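SmhB (Serratia marcescens, PDB 6ZZ5) is the B component of a tripartite alpha-pore-forming toxin, captured here in its soluble form, and probably helps build the membrane pore. Local coordinates at residues Q18-Q23 / D67-I72; I22-N27 / G214-M219; G55-H60 / S262-L267; I192-G197 / V338-V343. All coordinates share one frame; numbering follows the deposited sequence.

Contact 1 (Q18-Q23 / D67-I72); sequences QALHIQ and DIQPLI
Ala-19 and Ile-72 make the apolar part of this contact. CB of Ala-19 lies 3.8 Å from CG2 of Ile-72 and 4.0 Å from its CD1. Both branches of the isoleucine therefore close on one methyl group. Chi1 of Ile-72 is -67°, which puts CG2 opposite the backbone N and CG1 beside it. The alanine is small, which probably allows side chains of helix 67-72 to come close to the backbone of helix 18-23. The two axes run nearly antiparallel, at 161°, and pass 10.7 Å apart.

The second kind of contact is between amides. Gln-69 reaches across the gap with its chain bent at chi2 (78°), so that its amide settles between Ala-19 and Gln-23. CD of Gln-69 lies 4.1 Å from O of Ala-19, an oxygen that already accepts the helical bond from N of Gln-23. Gln-23 keeps an extended chain and crosses Gln-69 at about a right angle. Its NE2 rests 3.9 Å from CG of Gln-69.

The contact is buried and joins helix 4-30 to helix 44-92 inside the long bundle. Tyr-64 packs on both Ala-19 and Ile-72. Met-335 of helix 321-336 closes over Ala-19, Leu-20 and Gln-69. On other sides, helix 252-300 meets Gln-18, and helix 99-151 meets Ile-68 and Leu-71.

Contact 2 (I22-N27 / G214-M219); sequences IQTYCN and GGIAMM
Tyr-25 lays one face of its ring over CA of Gly-214, with CZ only 3.4 Å from that atom. This is the start of a helix-on-sheet contact. Helix 4-30 packs against strand 216-221 of the small mixed sheet, which is consistent with the head region that carries the beta-tongue in soluble toxins of the HBL and ClyA type. The short helix and strand segments run at 147° and their axes pass 8.9 Å apart.

Gly-214 sits in the turn before the strand with a positive phi of 73°. Its lack of a side chain lets the ring come down directly on the backbone. The tyrosine hydroxyl reaches past it to hydrogen-bond O of Gly-263 in helix 252-300. The amide of Gly-214 is held by the hydroxyl of Ser-28.

Farther along, Ile-216 and Met-218 both point toward the helix and meet Thr-24. CG2 of Ile-216 touches CG2 of Thr-24 at 3.8 Å. CD1 of the same isoleucine approaches CD2 of Tyr-25 at 4.1 Å, obliquely to the ring. The contact is buried and rests on packing.

Thr-24 and Met-218 pass alongside, running opposite ways. The threonine hydroxyl turns back along its own helix and bonds O of Leu-20. The methionine chain bends at chi3 (70°), and its CE comes to 3.3 Å from OG1 of Thr-24.

Contact 3 (G55-H60 / S262-L267); sequences GAARQH and SGYRGL
Tyr-264 and Ala-57 form the middle of this contact. The methyl of Ala-57 sits over one face of the tyrosine ring in a CH-pi contact. CB of Ala-57 is 3.9 Å from the ring centroid and lies 14° off the ring normal. Chi1 of Tyr-264 is -151°, which leaves CG roughly opposite the backbone N and swings the ring across to helix 55-60. The ring then turns a face to the methyl.

The hydroxyl end of the ring reaches the preceding residue. OH of Tyr-264 is 3.5 Å from CB of Ala-56. It also meets the imidazole of His-60 edge to edge, with CD2 of His-60 3.7 Å from OH of Tyr-264. The imidazole has its own polar partner elsewhere. NE2 of His-60 is hydrogen-bonded to OD2 of Asp-137 in helix 99-151, which helps fix the ring's rotation.

Leu-267 is the third main residue, one turn beyond Tyr-264. Its CD2 lies 4.0 Å from O of Ala-57. It also packs on Tyr-25, Cys-26 and Val-29 of helix 4-30, and on Leu-134.

The axes of the two helix segments run nearly in the same direction, 26° apart, at a closest approach of 11.1 Å. Long helices packed lengthwise in this way are consistent with the elongated helical bundle of soluble HBL-type toxins.

Contact 4 (I192-G197 / V338-V343); sequences IVTAIG and VVVREV
Thr-194 and Val-339 lie at the middle of a short parallel beta pairing. N of Val-339 donates to O of Ile-192 at 2.8 Å and almost straight, 178° at the hydrogen. N of Thr-194 then gives to O of Val-339 at 2.7 Å. That bond is bent, at 140°, and its donor is tilted from the carbonyl plane. N of Arg-341 closes the ladder by donating to O of Thr-194 at 2.8 Å. The oxygens of Ile-192, Val-339 and Thr-194 and the amides of Val-339, Thr-194 and Arg-341 are thus paired directly. CA of Val-193 adds a CH contact to O of Val-339.

Past Thr-194 the chains spread and water takes over. One water accepts from N of Ile-196 at 2.8 Å and donates to O of Arg-341 at 2.6 Å. A second accepts from N of Val-343 at 3.0 Å and donates to O of Ile-196 at 3.1 Å.

Val-193 and Val-339 lie side by side on one face of the sheet, with CG of Arg-341 against CG1 of Val-193. Thr-194 and Val-340 occupy the other face. CB of Ala-195 touches CG2 of Val-343 at 3.8 Å.

Strand 339-340 is an outermost strand of the sheet within this chain. Strand 191-196 spends its other edge on strand 216-221, through Val-193 with Met-219 and Ala-195 with Ala-217. Helix 4-30 packs on Thr-194 and Val-338. Helix 349-359 packs on Ala-195, Arg-341 and Val-343.

Overall arrangement
Helix 4-30 opens both contact 1 and contact 2, which share Ile-22 and Gln-23. Contact 1 closes first, a short loop back from helix 44-92. Contact 2 closes only at strand 216-221, far along the chain. Contact 3 starts on helix 44-92 and ends on helix 252-300, so it crosses both. Contact 4 begins after contact 1 has closed. It crosses contacts 2 and 3 and brings the chain after helix 321-336 back to the sheet. Contacts 1 and 3 bind the bundle together. Contact 4 adds an edge strand to the sheet, and contact 2 sets strand 216-221 against helix 4-30, whose Tyr-25 and Cys-26 also touch contact 3.

Contact 1 (Q18-Q23 / D67-I72)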
loop_
_atom_site.group_PDB
_atom_site.type_symbol
_atom_site.label_atom_id
_atom_site.label_comp_id
_atom_site.label_asym_id
_atom_site.label_seq_id
_atom_site.Cartn_x
_atom_site.Cartn_y
_atom_site.Cartn_z
ATOM N N GLN A 18 0.464 -0.817 4.339
ATOM C CA GLN A 18 0.940 -0.348 3.009
ATOM C C GLN A 18 -0.107 -0.637 1.938
ATOM O O GLN A 18 -0.300 0.219 1.056
ATOM C CB GLN A 18 2.297 -0.940 2.643
ATOM C CG GLN A 18 2.982 -0.168 1.525
ATOM C CD GLN A 18 2.476 -0.578 0.166
ATOM O OE1 GLN A 18 2.068 -1.723 -0.060
ATOM N NE2 GLN A 18 2.537 0.358 -0.780
ATOM N N ALA A 19 -0.759 -1.797 1.993
ATOM C CA ALA A 19 -1.753 -2.211 1.004
ATOM C C ALA A 19 -2.899 -1.180 0.954
ATOM O O ALA A 19 -3.393 -0.909 -0.137
ATOM C CB ALA A 19 -2.227 -3.608 1.263
ATOM N N LEU A 20 -3.334 -0.667 2.078
ATOM C CA LEU A 20 -4.394 0.377 2.110
ATOM C C LEU A 20 -3.935 1.669 1.454
ATOM O O LEU A 20 -4.724 2.323 0.745
ATOM C CB LEU A 20 -4.789 0.636 3.552
ATOM C CG LEU A 20 -5.547 -0.523 4.213
ATOM C CD1 LEU A 20 -5.955 -0.131 5.585
ATOM C CD2 LEU A 20 -6.765 -0.931 3.411
ATOM N N HIS A 21 -2.675 1.989 1.604
ATOM C CA HIS A 21 -2.095 3.217 1.000
ATOM C C HIS A 21 -2.063 3.052 -0.525
ATOM O O HIS A 21 -2.580 3.921 -1.267
ATOM C CB HIS A 21 -0.703 3.435 1.621
ATOM C CG HIS A 21 -0.028 4.705 1.236
ATOM N ND1 HIS A 21 1.203 5.105 1.791
ATOM C CD2 HIS A 21 -0.436 5.697 0.404
ATOM C CE1 HIS A 21 1.533 6.270 1.244
ATOM N NE2 HIS A 21 0.539 6.646 0.383
ATOM N N ILE A 22 -1.451 1.969 -1.037
ATOM C CA ILE A 22 -1.420 1.735 -2.506
ATOM C C ILE A 22 -2.850 1.567 -3.046
ATOM O O ILE A 22 -3.140 2.108 -4.128
ATOM C CB ILE A 22 -0.445 0.603 -2.927
ATOM C CG1 ILE A 22 -0.416 0.478 -4.458
ATOM C CG2 ILE A 22 -0.743 -0.744 -2.278
ATOM C CD1 ILE A 22 0.720 -0.388 -4.983
ATOM N N GLN A 23 -3.775 0.949 -2.305
ATOM C CA GLN A 23 -5.171 0.824 -2.800
ATOM C C GLN A 23 -5.781 2.233 -3.049
ATOM O O GLN A 23 -6.330 2.505 -4.154
ATOM C CB GLN A 23 -6.041 0.092 -1.777
ATOM C CG GLN A 23 -7.488 0.068 -2.162
ATOM C CD GLN A 23 -8.280 -0.740 -1.162
ATOM O OE1 GLN A 23 -8.356 -0.379 -0.015
ATOM N NE2 GLN A 23 -8.913 -1.790 -1.615
ATOM N N ASP A 67 -6.390 -7.833 -8.643
ATOM C CA ASP A 67 -5.667 -9.131 -8.706
ATOM C C ASP A 67 -4.711 -9.200 -7.531
ATOM O O ASP A 67 -4.287 -10.287 -7.204
ATOM C CB ASP A 67 -4.949 -9.318 -10.051
ATOM C CG ASP A 67 -5.844 -9.235 -11.259
ATOM O OD1 ASP A 67 -6.946 -9.820 -11.216
ATOM O OD2 ASP A 67 -5.442 -8.590 -12.224
ATOM N N ILE A 68 -4.280 -8.073 -6.969
ATOM C CA ILE A 68 -3.199 -8.158 -5.948
ATOM C C ILE A 68 -3.760 -7.896 -4.561
ATOM O O ILE A 68 -3.439 -8.721 -3.634
ATOM C CB ILE A 68 -1.991 -7.265 -6.306
ATOM C CG1 ILE A 68 -1.482 -7.607 -7.703
ATOM C CG2 ILE A 68 -0.925 -7.355 -5.225
ATOM C CD1 ILE A 68 -0.350 -6.719 -8.158
ATOM N N GLN A 69 -4.521 -6.811 -4.370
ATOM C CA GLN A 69 -5.138 -6.543 -3.047
ATOM C C GLN A 69 -5.775 -7.823 -2.466
ATOM O O GLN A 69 -5.643 -8.041 -1.248
ATOM C CB GLN A 69 -6.143 -5.393 -3.123
ATOM C CG GLN A 69 -6.722 -4.956 -1.787
ATOM C CD GLN A 69 -5.835 -4.086 -0.936
ATOM O OE1 GLN A 69 -4.702 -3.782 -1.282
ATOM N NE2 GLN A 69 -6.334 -3.682 0.213
ATOM N N PRO A 70 -6.610 -8.601 -3.196
ATOM C CA PRO A 70 -7.215 -9.829 -2.639
ATOM C C PRO A 70 -6.189 -10.853 -2.128
ATOM O O PRO A 70 -6.493 -11.549 -1.123
ATOM C CB PRO A 70 -8.064 -10.449 -3.758
ATOM C CG PRO A 70 -8.299 -9.269 -4.678
ATOM C CD PRO A 70 -7.046 -8.408 -4.590
ATOM N N LEU A 71 -4.984 -10.873 -2.695
ATOM C CA LEU A 71 -3.879 -11.763 -2.261
ATOM C C LEU A 71 -3.333 -11.281 -0.930
ATOM O O LEU A 71 -2.880 -12.149 -0.109
ATOM C CB LEU A 71 -2.768 -11.883 -3.303
ATOM C CG LEU A 71 -3.206 -12.417 -4.672
ATOM C CD1 LEU A 71 -2.019 -12.411 -5.619
ATOM C CD2 LEU A 71 -3.888 -13.782 -4.608
ATOM N N ILE A 72 -3.299 -9.963 -0.715
ATOM C CA ILE A 72 -2.794 -9.428 0.569
ATOM C C ILE A 72 -3.810 -9.794 1.673
ATOM O O ILE A 72 -3.426 -10.232 2.750
ATOM C CB ILE A 72 -2.436 -7.947 0.394
ATOM C CG1 ILE A 72 -1.227 -7.859 -0.556
ATOM C CG2 ILE A 72 -2.142 -7.341 1.746
ATOM C CD1 ILE A 72 -0.926 -6.543 -1.122
#

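Contact 2 (I22-N27 / G214-M219)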
loop_
_atom_site.group_PDB
_atom_site.type_symbol
_atom_site.label_atom_id
_atom_site.label_comp_id
_atom_site.label_asym_id
_atom_site.label_seq_id
_atom_site.Cartn_x
_atom_site.Cartn_y
_atom_site.Cartn_z
ATOM N N ILE A 22 -1.451 1.969 -1.037
ATOM C CA ILE A 22 -1.420 1.735 -2.506
ATOM C C ILE A 22 -2.850 1.567 -3.046
ATOM O O ILE A 22 -3.140 2.108 -4.128
ATOM C CB ILE A 22 -0.445 0.603 -2.927
ATOM C CG1 ILE A 22 -0.416 0.478 -4.458
ATOM C CG2 ILE A 22 -0.743 -0.744 -2.278
ATOM C CD1 ILE A 22 0.720 -0.388 -4.983
ATOM N N GLN A 23 -3.775 0.949 -2.305
ATOM C CA GLN A 23 -5.171 0.824 -2.800
ATOM C C GLN A 23 -5.781 2.233 -3.049
ATOM O O GLN A 23 -6.330 2.505 -4.154
ATOM C CB GLN A 23 -6.041 0.092 -1.777
ATOM C CG GLN A 23 -7.488 0.068 -2.162
ATOM C CD GLN A 23 -8.280 -0.740 -1.162
ATOM O OE1 GLN A 23 -8.356 -0.379 -0.015
ATOM N NE2 GLN A 23 -8.913 -1.790 -1.615
ATOM N N THR A 24 -5.649 3.128 -2.087
ATOM C CA THR A 24 -6.163 4.518 -2.232
ATOM C C THR A 24 -5.463 5.213 -3.403
ATOM O O THR A 24 -6.133 5.901 -4.177
ATOM C CB THR A 24 -5.960 5.317 -0.947
ATOM O OG1 THR A 24 -6.614 4.578 0.087
ATOM C CG2 THR A 24 -6.563 6.698 -1.024
ATOM N N TYR A 25 -4.142 5.077 -3.492
ATOM C CA TYR A 25 -3.379 5.653 -4.610
ATOM C C TYR A 25 -3.954 5.183 -5.935
ATOM O O TYR A 25 -4.141 6.019 -6.858
ATOM C CB TYR A 25 -1.881 5.376 -4.468
ATOM C CG TYR A 25 -1.029 6.406 -5.166
ATOM C CD1 TYR A 25 -0.945 6.435 -6.544
ATOM C CD2 TYR A 25 -0.293 7.331 -4.443
ATOM C CE1 TYR A 25 -0.218 7.419 -7.202
ATOM C CE2 TYR A 25 0.450 8.321 -5.077
ATOM C CZ TYR A 25 0.498 8.346 -6.455
ATOM O OH TYR A 25 1.246 9.326 -7.011
ATOM N N CYS A 26 -4.170 3.871 -6.066
ATOM C CA CYS A 26 -4.732 3.244 -7.296
ATOM C C CYS A 26 -6.113 3.848 -7.601
ATOM O O CYS A 26 -6.421 4.070 -8.788
ATOM C CB CYS A 26 -4.821 1.716 -7.175
ATOM S SG CYS A 26 -3.189 0.952 -7.275
ATOM N N ASN A 27 -6.955 4.032 -6.592
ATOM C CA ASN A 27 -8.303 4.644 -6.792
ATOM C C ASN A 27 -8.138 6.061 -7.372
ATOM O O ASN A 27 -8.967 6.489 -8.251
ATOM C CB ASN A 27 -9.117 4.655 -5.484
ATOM C CG ASN A 27 -9.557 3.285 -5.053
ATOM O OD1 ASN A 27 -9.768 2.450 -5.895
ATOM N ND2 ASN A 27 -9.783 3.107 -3.766
ATOM N N GLY A 214 -2.548 10.705 -7.630
ATOM C CA GLY A 214 -1.756 10.850 -6.393
ATOM C C GLY A 214 -2.290 11.943 -5.479
ATOM O O GLY A 214 -1.629 12.254 -4.492
ATOM N N GLY A 215 -3.507 12.428 -5.715
ATOM C CA GLY A 215 -4.133 13.430 -4.828
ATOM C C GLY A 215 -4.989 12.744 -3.804
ATOM O O GLY A 215 -6.195 12.639 -4.043
ATOM N N ILE A 216 -4.362 12.211 -2.760
ATOM C CA ILE A 216 -5.032 11.352 -1.754
ATOM C C ILE A 216 -4.855 11.907 -0.355
ATOM O O ILE A 216 -3.790 12.454 -0.019
ATOM C CB ILE A 216 -4.559 9.888 -1.828
ATOM C CG1 ILE A 216 -3.071 9.712 -1.535
ATOM C CG2 ILE A 216 -4.938 9.321 -3.182
ATOM C CD1 ILE A 216 -2.679 8.300 -1.288
ATOM N N ALA A 217 -5.879 11.682 0.436
ATOM C CA ALA A 217 -5.843 11.864 1.898
ATOM C C ALA A 217 -6.285 10.546 2.538
ATOM O O ALA A 217 -7.257 9.887 2.050
ATOM C CB ALA A 217 -6.718 13.002 2.312
ATOM N N MET A 218 -5.547 10.168 3.567
ATOM C CA MET A 218 -5.955 9.067 4.447
ATOM C C MET A 218 -5.880 9.585 5.889
ATOM O O MET A 218 -4.866 10.178 6.330
ATOM C CB MET A 218 -5.069 7.844 4.218
ATOM C CG MET A 218 -4.950 7.432 2.727
ATOM S SD MET A 218 -4.128 5.868 2.494
ATOM C CE MET A 218 -5.298 4.688 3.137
ATOM N N MET A 219 -6.934 9.310 6.607
ATOM C CA MET A 219 -7.106 9.757 7.986
ATOM C C MET A 219 -7.683 8.596 8.764
ATOM O O MET A 219 -8.000 7.590 8.157
ATOM C CB MET A 219 -8.024 10.986 7.978
ATOM C CG MET A 219 -7.320 12.167 7.368
ATOM S SD MET A 219 -8.450 13.332 6.692
ATOM C CE MET A 219 -9.121 12.369 5.327
#

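Contact 3 (G55-H60 / S262-L267)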
loop_
_atom_site.group_PDB
_atom_site.type_symbol
_atom_site.label_atom_id
_atom_site.label_comp_id
_atom_site.label_asym_id
_atom_site.label_seq_id
_atom_site.Cartn_x
_atom_site.Cartn_y
_atom_site.Cartn_z
ATOM N N GLY A 55 -4.411 5.615 -19.736
ATOM C CA GLY A 55 -5.078 4.303 -19.900
ATOM C C GLY A 55 -4.235 3.175 -19.350
ATOM O O GLY A 55 -4.778 2.264 -18.710
ATOM N N ALA A 56 -2.925 3.215 -19.617
ATOM C CA ALA A 56 -1.977 2.188 -19.145
ATOM C C ALA A 56 -1.910 2.288 -17.616
ATOM O O ALA A 56 -1.964 1.257 -16.911
ATOM C CB ALA A 56 -0.607 2.382 -19.823
ATOM N N ALA A 57 -1.838 3.513 -17.080
ATOM C CA ALA A 57 -1.751 3.705 -15.614
ATOM C C ALA A 57 -3.022 3.164 -14.933
ATOM O O ALA A 57 -2.898 2.457 -13.899
ATOM C CB ALA A 57 -1.538 5.140 -15.304
ATOM N N ARG A 58 -4.172 3.468 -15.494
ATOM C CA ARG A 58 -5.481 2.952 -15.035
ATOM C C ARG A 58 -5.486 1.429 -15.052
ATOM O O ARG A 58 -5.937 0.870 -14.073
ATOM C CB ARG A 58 -6.597 3.478 -15.948
ATOM C CG ARG A 58 -6.801 4.990 -15.836
ATOM C CD ARG A 58 -7.870 5.543 -16.829
ATOM N NE ARG A 58 -8.924 4.530 -16.881
ATOM C CZ ARG A 58 -9.839 4.351 -15.954
ATOM N NH1 ARG A 58 -9.951 5.191 -14.943
ATOM N NH2 ARG A 58 -10.674 3.348 -16.070
ATOM N N GLN A 59 -5.027 0.793 -16.125
ATOM C CA GLN A 59 -4.902 -0.691 -16.172
ATOM C C GLN A 59 -3.971 -1.205 -15.050
ATOM O O GLN A 59 -4.298 -2.222 -14.412
ATOM C CB GLN A 59 -4.489 -1.135 -17.573
ATOM C CG GLN A 59 -3.943 -2.570 -17.672
ATOM C CD GLN A 59 -4.769 -3.642 -16.997
ATOM O OE1 GLN A 59 -5.988 -3.524 -16.835
ATOM N NE2 GLN A 59 -4.095 -4.708 -16.582
ATOM N N HIS A 60 -2.819 -0.588 -14.817
ATOM C CA HIS A 60 -1.884 -1.042 -13.769
ATOM C C HIS A 60 -2.581 -0.948 -12.397
ATOM O O HIS A 60 -2.449 -1.865 -11.612
ATOM C CB HIS A 60 -0.573 -0.204 -13.765
ATOM C CG HIS A 60 0.289 -0.407 -14.952
ATOM N ND1 HIS A 60 0.490 -1.664 -15.519
ATOM C CD2 HIS A 60 0.944 0.484 -15.722
ATOM C CE1 HIS A 60 1.269 -1.541 -16.565
ATOM N NE2 HIS A 60 1.545 -0.208 -16.742
ATOM N N SER A 262 4.047 12.950 -12.344
ATOM C CA SER A 262 4.346 12.798 -10.898
ATOM C C SER A 262 3.407 11.728 -10.348
ATOM O O SER A 262 3.887 10.947 -9.572
ATOM C CB SER A 262 4.205 14.075 -10.119
ATOM O OG SER A 262 5.091 15.057 -10.624
ATOM N N GLY A 263 2.152 11.688 -10.827
ATOM C CA GLY A 263 1.178 10.671 -10.402
ATOM C C GLY A 263 1.598 9.282 -10.856
ATOM O O GLY A 263 1.397 8.331 -10.106
ATOM N N TYR A 264 2.131 9.166 -12.064
ATOM C CA TYR A 264 2.541 7.884 -12.657
ATOM C C TYR A 264 3.780 7.398 -11.886
ATOM O O TYR A 264 3.840 6.202 -11.485
ATOM C CB TYR A 264 2.748 8.059 -14.161
ATOM C CG TYR A 264 2.512 6.863 -15.051
ATOM C CD1 TYR A 264 2.518 5.569 -14.570
ATOM C CD2 TYR A 264 2.253 7.039 -16.390
ATOM C CE1 TYR A 264 2.278 4.487 -15.383
ATOM C CE2 TYR A 264 1.939 5.959 -17.214
ATOM C CZ TYR A 264 1.966 4.683 -16.716
ATOM O OH TYR A 264 1.677 3.612 -17.494
ATOM N N ARG A 265 4.747 8.286 -11.661
ATOM C CA ARG A 265 5.966 7.938 -10.872
ATOM C C ARG A 265 5.557 7.579 -9.449
ATOM O O ARG A 265 6.116 6.635 -8.936
ATOM C CB ARG A 265 7.023 9.047 -10.978
ATOM C CG ARG A 265 7.708 8.926 -12.353
ATOM C CD ARG A 265 8.901 9.861 -12.650
ATOM N NE ARG A 265 8.368 11.215 -12.690
ATOM C CZ ARG A 265 8.419 12.105 -11.704
ATOM N NH1 ARG A 265 9.010 11.773 -10.568
ATOM N NH2 ARG A 265 7.878 13.309 -11.884
ATOM N N GLY A 266 4.618 8.321 -8.860
ATOM C CA GLY A 266 4.131 8.092 -7.477
ATOM C C GLY A 266 3.458 6.729 -7.364
ATOM O O GLY A 266 3.628 6.033 -6.304
ATOM N N LEU A 267 2.764 6.290 -8.430
ATOM C CA LEU A 267 2.133 4.948 -8.447
ATOM C C LEU A 267 3.257 3.895 -8.441
ATOM O O LEU A 267 3.169 2.925 -7.644
ATOM C CB LEU A 267 1.222 4.792 -9.661
ATOM C CG LEU A 267 0.575 3.431 -9.816
ATOM C CD1 LEU A 267 -0.250 3.047 -8.595
ATOM C CD2 LEU A 267 -0.243 3.393 -11.092
#

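Contact 4 (I192-G197 / V338-V343)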
loop_
_atom_site.group_PDB
_atom_site.type_symbol
_atom_site.label_atom_id
_atom_site.label_comp_id
_atom_site.label_asym_id
_atom_site.label_seq_id
_atom_site.Cartn_x
_atom_site.Cartn_y
_atom_site.Cartn_z
ATOM N N ILE A 192 -10.289 3.555 8.622
ATOM C CA ILE A 192 -9.449 4.393 7.755
ATOM C C ILE A 192 -10.405 5.178 6.845
ATOM O O ILE A 192 -11.293 4.577 6.276
ATOM C CB ILE A 192 -8.445 3.510 7.019
ATOM C CG1 ILE A 192 -7.565 2.771 8.036
ATOM C CG2 ILE A 192 -7.627 4.320 6.020
ATOM C CD1 ILE A 192 -6.699 3.679 8.814
ATOM N N VAL A 193 -10.248 6.487 6.773
ATOM C CA VAL A 193 -11.107 7.376 5.946
ATOM C C VAL A 193 -10.245 7.911 4.804
ATOM O O VAL A 193 -9.092 8.404 5.118
ATOM C CB VAL A 193 -11.634 8.550 6.782
ATOM C CG1 VAL A 193 -12.500 9.455 5.924
ATOM C CG2 VAL A 193 -12.407 8.053 7.991
ATOM N N THR A 194 -10.785 7.949 3.594
ATOM C CA THR A 194 -9.999 8.299 2.387
ATOM C C THR A 194 -10.785 9.298 1.563
ATOM O O THR A 194 -12.035 9.389 1.666
ATOM C CB THR A 194 -9.584 7.075 1.544
ATOM O OG1 THR A 194 -10.723 6.454 0.953
ATOM C CG2 THR A 194 -8.887 6.035 2.366
ATOM N N ALA A 195 -10.018 10.088 0.813
ATOM C CA ALA A 195 -10.554 11.105 -0.075
ATOM C C ALA A 195 -9.550 11.334 -1.180
ATOM O O ALA A 195 -8.322 11.138 -0.948
ATOM C CB ALA A 195 -10.846 12.366 0.691
ATOM N N ILE A 196 -10.092 11.560 -2.361
ATOM C CA ILE A 196 -9.289 11.829 -3.582
ATOM C C ILE A 196 -9.621 13.216 -4.105
ATOM O O ILE A 196 -10.799 13.558 -4.190
ATOM C CB ILE A 196 -9.600 10.700 -4.583
ATOM C CG1 ILE A 196 -8.969 9.392 -4.085
ATOM C CG2 ILE A 196 -9.092 11.075 -5.974
ATOM C CD1 ILE A 196 -9.619 8.152 -4.644
ATOM N N GLY A 197 -8.615 14.009 -4.475
ATOM C CA GLY A 197 -8.889 15.343 -5.016
ATOM C C GLY A 197 -7.673 15.898 -5.740
ATOM O O GLY A 197 -6.613 15.276 -5.715
ATOM N N VAL A 338 -12.904 0.394 5.000
ATOM C CA VAL A 338 -12.393 1.728 4.540
ATOM C C VAL A 338 -13.559 2.644 4.180
ATOM O O VAL A 338 -14.460 2.214 3.482
ATOM C CB VAL A 338 -11.375 1.616 3.404
ATOM C CG1 VAL A 338 -10.951 3.010 2.942
ATOM C CG2 VAL A 338 -10.176 0.793 3.838
ATOM N N VAL A 339 -13.536 3.876 4.679
ATOM C CA VAL A 339 -14.570 4.930 4.451
ATOM C C VAL A 339 -14.092 5.862 3.359
ATOM O O VAL A 339 -12.911 6.246 3.384
ATOM C CB VAL A 339 -14.827 5.675 5.768
ATOM C CG1 VAL A 339 -15.727 6.894 5.609
ATOM C CG2 VAL A 339 -15.394 4.688 6.789
ATOM N N VAL A 340 -14.919 6.071 2.348
ATOM C CA VAL A 340 -14.603 7.010 1.230
ATOM C C VAL A 340 -15.470 8.248 1.398
ATOM O O VAL A 340 -16.681 8.100 1.546
ATOM C CB VAL A 340 -14.769 6.347 -0.146
ATOM C CG1 VAL A 340 -14.471 7.300 -1.279
ATOM C CG2 VAL A 340 -13.873 5.150 -0.261
ATOM N N ARG A 341 -14.851 9.404 1.490
ATOM C CA ARG A 341 -15.563 10.694 1.358
ATOM C C ARG A 341 -15.382 11.271 -0.059
ATOM O O ARG A 341 -14.286 11.313 -0.552
ATOM C CB ARG A 341 -15.114 11.677 2.430
ATOM C CG ARG A 341 -15.309 11.122 3.827
ATOM C CD ARG A 341 -15.738 12.206 4.729
ATOM N NE ARG A 341 -15.994 11.698 6.052
ATOM C CZ ARG A 341 -16.018 12.475 7.121
ATOM N NH1 ARG A 341 -15.720 13.763 7.029
ATOM N NH2 ARG A 341 -16.297 11.945 8.292
ATOM N N GLU A 342 -16.455 11.769 -0.629
ATOM C CA GLU A 342 -16.492 12.499 -1.923
ATOM C C GLU A 342 -16.034 13.944 -1.675
ATOM O O GLU A 342 -16.467 14.609 -0.701
ATOM C CB GLU A 342 -17.911 12.487 -2.527
ATOM C CG GLU A 342 -18.406 11.052 -2.827
ATOM C CD GLU A 342 -17.421 10.178 -3.618
ATOM O OE1 GLU A 342 -16.754 10.696 -4.528
ATOM O OE2 GLU A 342 -17.269 8.976 -3.316
ATOM N N VAL A 343 -15.107 14.390 -2.488
ATOM C CA VAL A 343 -14.579 15.755 -2.396
ATOM C C VAL A 343 -15.360 16.582 -3.374
ATOM O O VAL A 343 -15.415 16.223 -4.537
ATOM C CB VAL A 343 -13.072 15.765 -2.670
ATOM C CG1 VAL A 343 -12.577 17.170 -2.700
ATOM C CG2 VAL A 343 -12.329 14.928 -1.633
HETATM O O HOH W 1 -12.770 10.625 -2.549
HETATM O O HOH W 2 -13.716 12.635 -4.440
#